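Local coordinates for dihydroorotate dehydrogenase (Schistosoma mansoni, PDB 6UY4), which probably catalyses the quinone-dependent oxidation of (S)-dihydroorotate to orotate in de novo pyrimidine synthesis, using FMN as its cofactor, at residues G96-F99 with M100-N104; E279-A283 with C284-P288. All blocks are in the same frame, centred on the assembly; numbering follows the deposited sequence.

Contact 1 (G96-F99 with M100-N104)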
loop_
_atom_site.group_PDB
_atom_site.type_symbol
_atom_site.label_atom_id
_atom_site.label_comp_id
_atom_site.label_asym_id
_atom_site.label_seq_id
_atom_site.Cartn_x
_atom_site.Cartn_y
_atom_site.Cartn_z
ATOM N N GLY A 96 10.461 -5.350 5.667
ATOM C CA GLY A 96 10.156 -6.744 5.946
ATOM C C GLY A 96 10.627 -7.215 7.304
ATOM O O GLY A 96 11.056 -8.369 7.442
ATOM N N LYS A 97 10.558 -6.351 8.315
ATOM C CA LYS A 97 11.024 -6.689 9.651
ATOM C C LYS A 97 9.929 -7.242 10.553
ATOM O O LYS A 97 10.245 -7.892 11.556
ATOM C CB LYS A 97 11.645 -5.459 10.320
ATOM C CG LYS A 97 12.830 -4.868 9.572
ATOM C CD LYS A 97 13.343 -3.621 10.270
ATOM C CE LYS A 97 14.549 -3.046 9.550
ATOM N NZ LYS A 97 15.040 -1.796 10.192
ATOM N N ALA A 98 8.652 -7.007 10.224
ATOM C CA ALA A 98 7.575 -7.395 11.128
ATOM C C ALA A 98 6.358 -7.969 10.407
ATOM O O ALA A 98 5.248 -7.903 10.948
ATOM C CB ALA A 98 7.139 -6.197 11.982
ATOM N N PHE A 99 6.529 -8.544 9.214
ATOM C CA PHE A 99 5.377 -9.063 8.483
ATOM C C PHE A 99 4.787 -10.295 9.157
ATOM O O PHE A 99 3.587 -10.558 9.018
ATOM C CB PHE A 99 5.765 -9.383 7.038
ATOM C CG PHE A 99 6.820 -10.446 6.910
ATOM C CD1 PHE A 99 6.469 -11.769 6.694
ATOM C CD2 PHE A 99 8.164 -10.121 7.001
ATOM C CE1 PHE A 99 7.440 -12.747 6.578
ATOM C CE2 PHE A 99 9.137 -11.094 6.885
ATOM C CZ PHE A 99 8.775 -12.408 6.672
ATOM N N MET A 100 5.606 -11.061 9.883
ATOM C CA MET A 100 5.100 -12.249 10.564
ATOM C C MET A 100 4.133 -11.874 11.682
ATOM O O MET A 100 3.032 -12.431 11.780
ATOM C CB MET A 100 6.265 -13.076 11.109
ATOM C CG MET A 100 7.055 -13.812 10.041
ATOM S SD MET A 100 6.038 -14.980 9.116
ATOM C CE MET A 100 5.424 -16.023 10.437
ATOM N N GLY A 101 4.529 -10.930 12.538
ATOM C CA GLY A 101 3.641 -10.488 13.599
ATOM C C GLY A 101 2.391 -9.806 13.081
ATOM O O GLY A 101 1.325 -9.903 13.696
ATOM N N LEU A 102 2.498 -9.112 11.946
ATOM C CA LEU A 102 1.332 -8.460 11.362
ATOM C C LEU A 102 0.381 -9.468 10.732
ATOM O O LEU A 102 -0.838 -9.266 10.759
ATOM C CB LEU A 102 1.778 -7.421 10.336
ATOM C CG LEU A 102 2.517 -6.215 10.922
ATOM C CD1 LEU A 102 3.264 -5.457 9.839
ATOM C CD2 LEU A 102 1.544 -5.297 11.646
ATOM N N LEU A 103 0.910 -10.553 10.160
ATOM C CA LEU A 103 0.041 -11.622 9.678
ATOM C C LEU A 103 -0.678 -12.302 10.834
ATOM O O LEU A 103 -1.872 -12.610 10.737
ATOM C CB LEU A 103 0.847 -12.642 8.876
ATOM C CG LEU A 103 1.183 -12.282 7.431
ATOM C CD1 LEU A 103 1.983 -13.398 6.779
ATOM C CD2 LEU A 103 -0.087 -12.001 6.645
ATOM N N ASN A 104 0.035 -12.544 11.937
ATOM C CA ASN A 104 -0.597 -13.088 13.132
ATOM C C ASN A 104 -1.555 -12.095 13.776
ATOM O O ASN A 104 -2.443 -12.510 14.527
ATOM C CB ASN A 104 0.468 -13.513 14.146
ATOM C CG ASN A 104 1.369 -14.616 13.621
ATOM O OD1 ASN A 104 0.926 -15.505 12.893
ATOM N ND2 ASN A 104 2.644 -14.565 13.992
HETATM O O HOH W 1 8.728 -10.794 10.526
#
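The Phe99 ring is overlapped on one face by the side chain of Met100, the next residue along the chain. Met100 CG stands over that face, 4.1 Å from the Phe99 ring centroid and 29° off the ring normal, a CH-pi contact in which Met100 CG comes within 3.6 Å of Phe99 CE1. The sulfur follows at a slant: Met100 SD is 4.6 Å from the Phe99 ring centroid and 51° off the normal, a Met-aromatic contact made obliquely near the CE1 side of the ring. With chi1 at -73° CG stands beside the Met100 backbone N, and the bend at chi2 keeps SD on the same side of the ring, alongside the phenyl group. Water 1 lies over this face too, towards the rim; it accepts from Met100 N at 3.2 Å and gives a weak bond to Lys97 O.

Ala98 occupies the N-cap of helix 99-105. Its carbonyl O receives Leu102 N at 3.2 Å, and Leu103 N reaches Phe99 O at 2.9 Å, opening the helical ladder. Before the helix, Asp93 accepts Lys97 N and Ala98 N through its two carboxylate oxygens. This is the first beta-alpha connection of the TIM barrel, from strand 86-88 into the helix, and Phe99 and Leu103 both pack on Ile110 and Ile166 of following barrel strands. The side-chain overlap is therefore apolar, held mainly by dispersion between a polarisable thioether and a polarisable ring, while backbone amides and the Asp93 carboxylate carry the directional hydrogen bonds at the start of the helix.

Contact 2 (E279-A283 with C284-P288); sequences EEAVA and CGAAP
Ala281 CB meets two methyl groups from the chain that turns back beside it, Ala287 CB at 3.6 Å and Ala286 CB at 3.7 Å. The setting is the C-terminal turn of helix 278-282, an excursion of the TIM-barrel enzyme between strands 274-275 and 301-304. Val282 CG1 extends the apolar patch by touching Ala287 CB at 3.7 Å.

Behind the methyls, Ala281 O gathers weak amide bonds from Cys284 N, Ala286 N at 2.9 Å and Ala287 N at 3.2 Å, so a single carbonyl holds the returning backbone. The return is made possible by Gly285, whose phi of 93° turns the chain with a left-handed conformation. At Cys284 a chi1 of 60° swings SG inward, where it lies 3.6 Å from Ala281 O and equally far from Glu280 O.

Farther out, Trp131 and Val138 of the neighbouring antiparallel strands pack against Cys284, and Tyr299 touches both Ala281 and Ala287. Arg140 NH1 hydrogen-bonds to Ala286 O, tying the turn to chain just past strand 136-139. At the other end of the helix, Glu280 OE1 folds back to accept the backbone N of Thr277.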
loop_
_atom_site.group_PDB
_atom_site.type_symbol
_atom_site.label_atom_id
_atom_site.label_comp_id
_atom_site.label_asym_id
_atom_site.label_seq_id
_atom_site.Cartn_x
_atom_site.Cartn_y
_atom_site.Cartn_z
ATOM N N GLU A 279 -4.258 24.271 2.680
ATOM C CA GLU A 279 -5.092 24.341 3.875
ATOM C C GLU A 279 -5.096 23.015 4.625
ATOM O O GLU A 279 -5.072 22.993 5.861
ATOM C CB GLU A 279 -6.517 24.753 3.503
ATOM C CG GLU A 279 -6.637 26.146 2.896
ATOM C CD GLU A 279 -6.224 26.196 1.437
ATOM O OE1 GLU A 279 -6.145 25.123 0.801
ATOM O OE2 GLU A 279 -5.977 27.309 0.925
ATOM N N GLU A 280 -5.127 21.898 3.895
ATOM C CA GLU A 280 -5.086 20.593 4.546
ATOM C C GLU A 280 -3.731 20.330 5.190
ATOM O O GLU A 280 -3.645 19.565 6.158
ATOM C CB GLU A 280 -5.418 19.493 3.537
ATOM C CG GLU A 280 -6.856 19.514 3.038
ATOM C CD GLU A 280 -7.074 18.607 1.842
ATOM O OE1 GLU A 280 -6.086 18.299 1.141
ATOM O OE2 GLU A 280 -8.230 18.201 1.603
ATOM N N ALA A 281 -2.670 20.956 4.680
ATOM C CA ALA A 281 -1.334 20.707 5.207
ATOM C C ALA A 281 -1.052 21.533 6.456
ATOM O O ALA A 281 -0.406 21.047 7.391
ATOM C CB ALA A 281 -0.285 20.988 4.131
ATOM N N VAL A 282 -1.525 22.783 6.494
ATOM C CA VAL A 282 -1.296 23.620 7.666
ATOM C C VAL A 282 -2.099 23.141 8.866
ATOM O O VAL A 282 -1.742 23.451 10.009
ATOM C CB VAL A 282 -1.618 25.096 7.361
ATOM C CG1 VAL A 282 -0.757 25.606 6.216
ATOM C CG2 VAL A 282 -3.095 25.268 7.041
ATOM N N ALA A 283 -3.176 22.386 8.640
ATOM C CA ALA A 283 -4.005 21.918 9.744
ATOM C C ALA A 283 -3.336 20.810 10.546
ATOM O O ALA A 283 -3.726 20.575 11.695
ATOM C CB ALA A 283 -5.357 21.433 9.218
ATOM N N CYS A 284 -2.343 20.130 9.976
ATOM C CA CYS A 284 -1.684 19.019 10.644
ATOM C C CYS A 284 -0.184 19.214 10.808
ATOM O O CYS A 284 0.491 18.304 11.304
ATOM C CB CYS A 284 -1.948 17.711 9.885
ATOM S SG CYS A 284 -1.365 17.709 8.176
ATOM N N GLY A 285 0.357 20.363 10.412
ATOM C CA GLY A 285 1.774 20.624 10.542
ATOM C C GLY A 285 2.609 20.279 9.330
ATOM O O GLY A 285 3.832 20.466 9.369
ATOM N N ALA A 286 1.995 19.776 8.256
ATOM C CA ALA A 286 2.746 19.470 7.046
ATOM C C ALA A 286 3.257 20.724 6.350
ATOM O O ALA A 286 4.240 20.648 5.607
ATOM C CB ALA A 286 1.883 18.655 6.083
ATOM N N ALA A 287 2.613 21.869 6.572
ATOM C CA ALA A 287 3.035 23.137 6.003
ATOM C C ALA A 287 3.150 24.178 7.109
ATOM O O ALA A 287 2.348 24.175 8.050
ATOM C CB ALA A 287 2.048 23.620 4.932
ATOM N N PRO A 288 4.137 25.084 7.027
ATOM C CA PRO A 288 5.123 25.167 5.945
ATOM C C PRO A 288 6.283 24.191 6.116
ATOM O O PRO A 288 6.423 23.575 7.173
ATOM C CB PRO A 288 5.616 26.609 6.044
ATOM C CG PRO A 288 5.525 26.913 7.499
ATOM C CD PRO A 288 4.309 26.173 8.007
#

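Overall arrangement
Contacts 1 and 2 mark opposite ends of two short helices: 96-104 starts helix 99-105, whereas 279-288 finishes helix 278-282. Contact 1 is buried against the barrel strands 109-115 and 165-170. Contact 2 is only partly buried, lies farther from the chain centre, and rests on the antiparallel strands 128-131 and 136-139. The chemistry follows the setting: a phenyl ring packed on aliphatic barrel residues and flanked by a partly exposed thioether in the first, small methyl groups around one multiply bonded carbonyl in the second. They share no element and do not touch, their centres being 32 Å apart; the inhibitor lies about 8 Å from the Leu102 side chain and about 10 Å from that of Cys284.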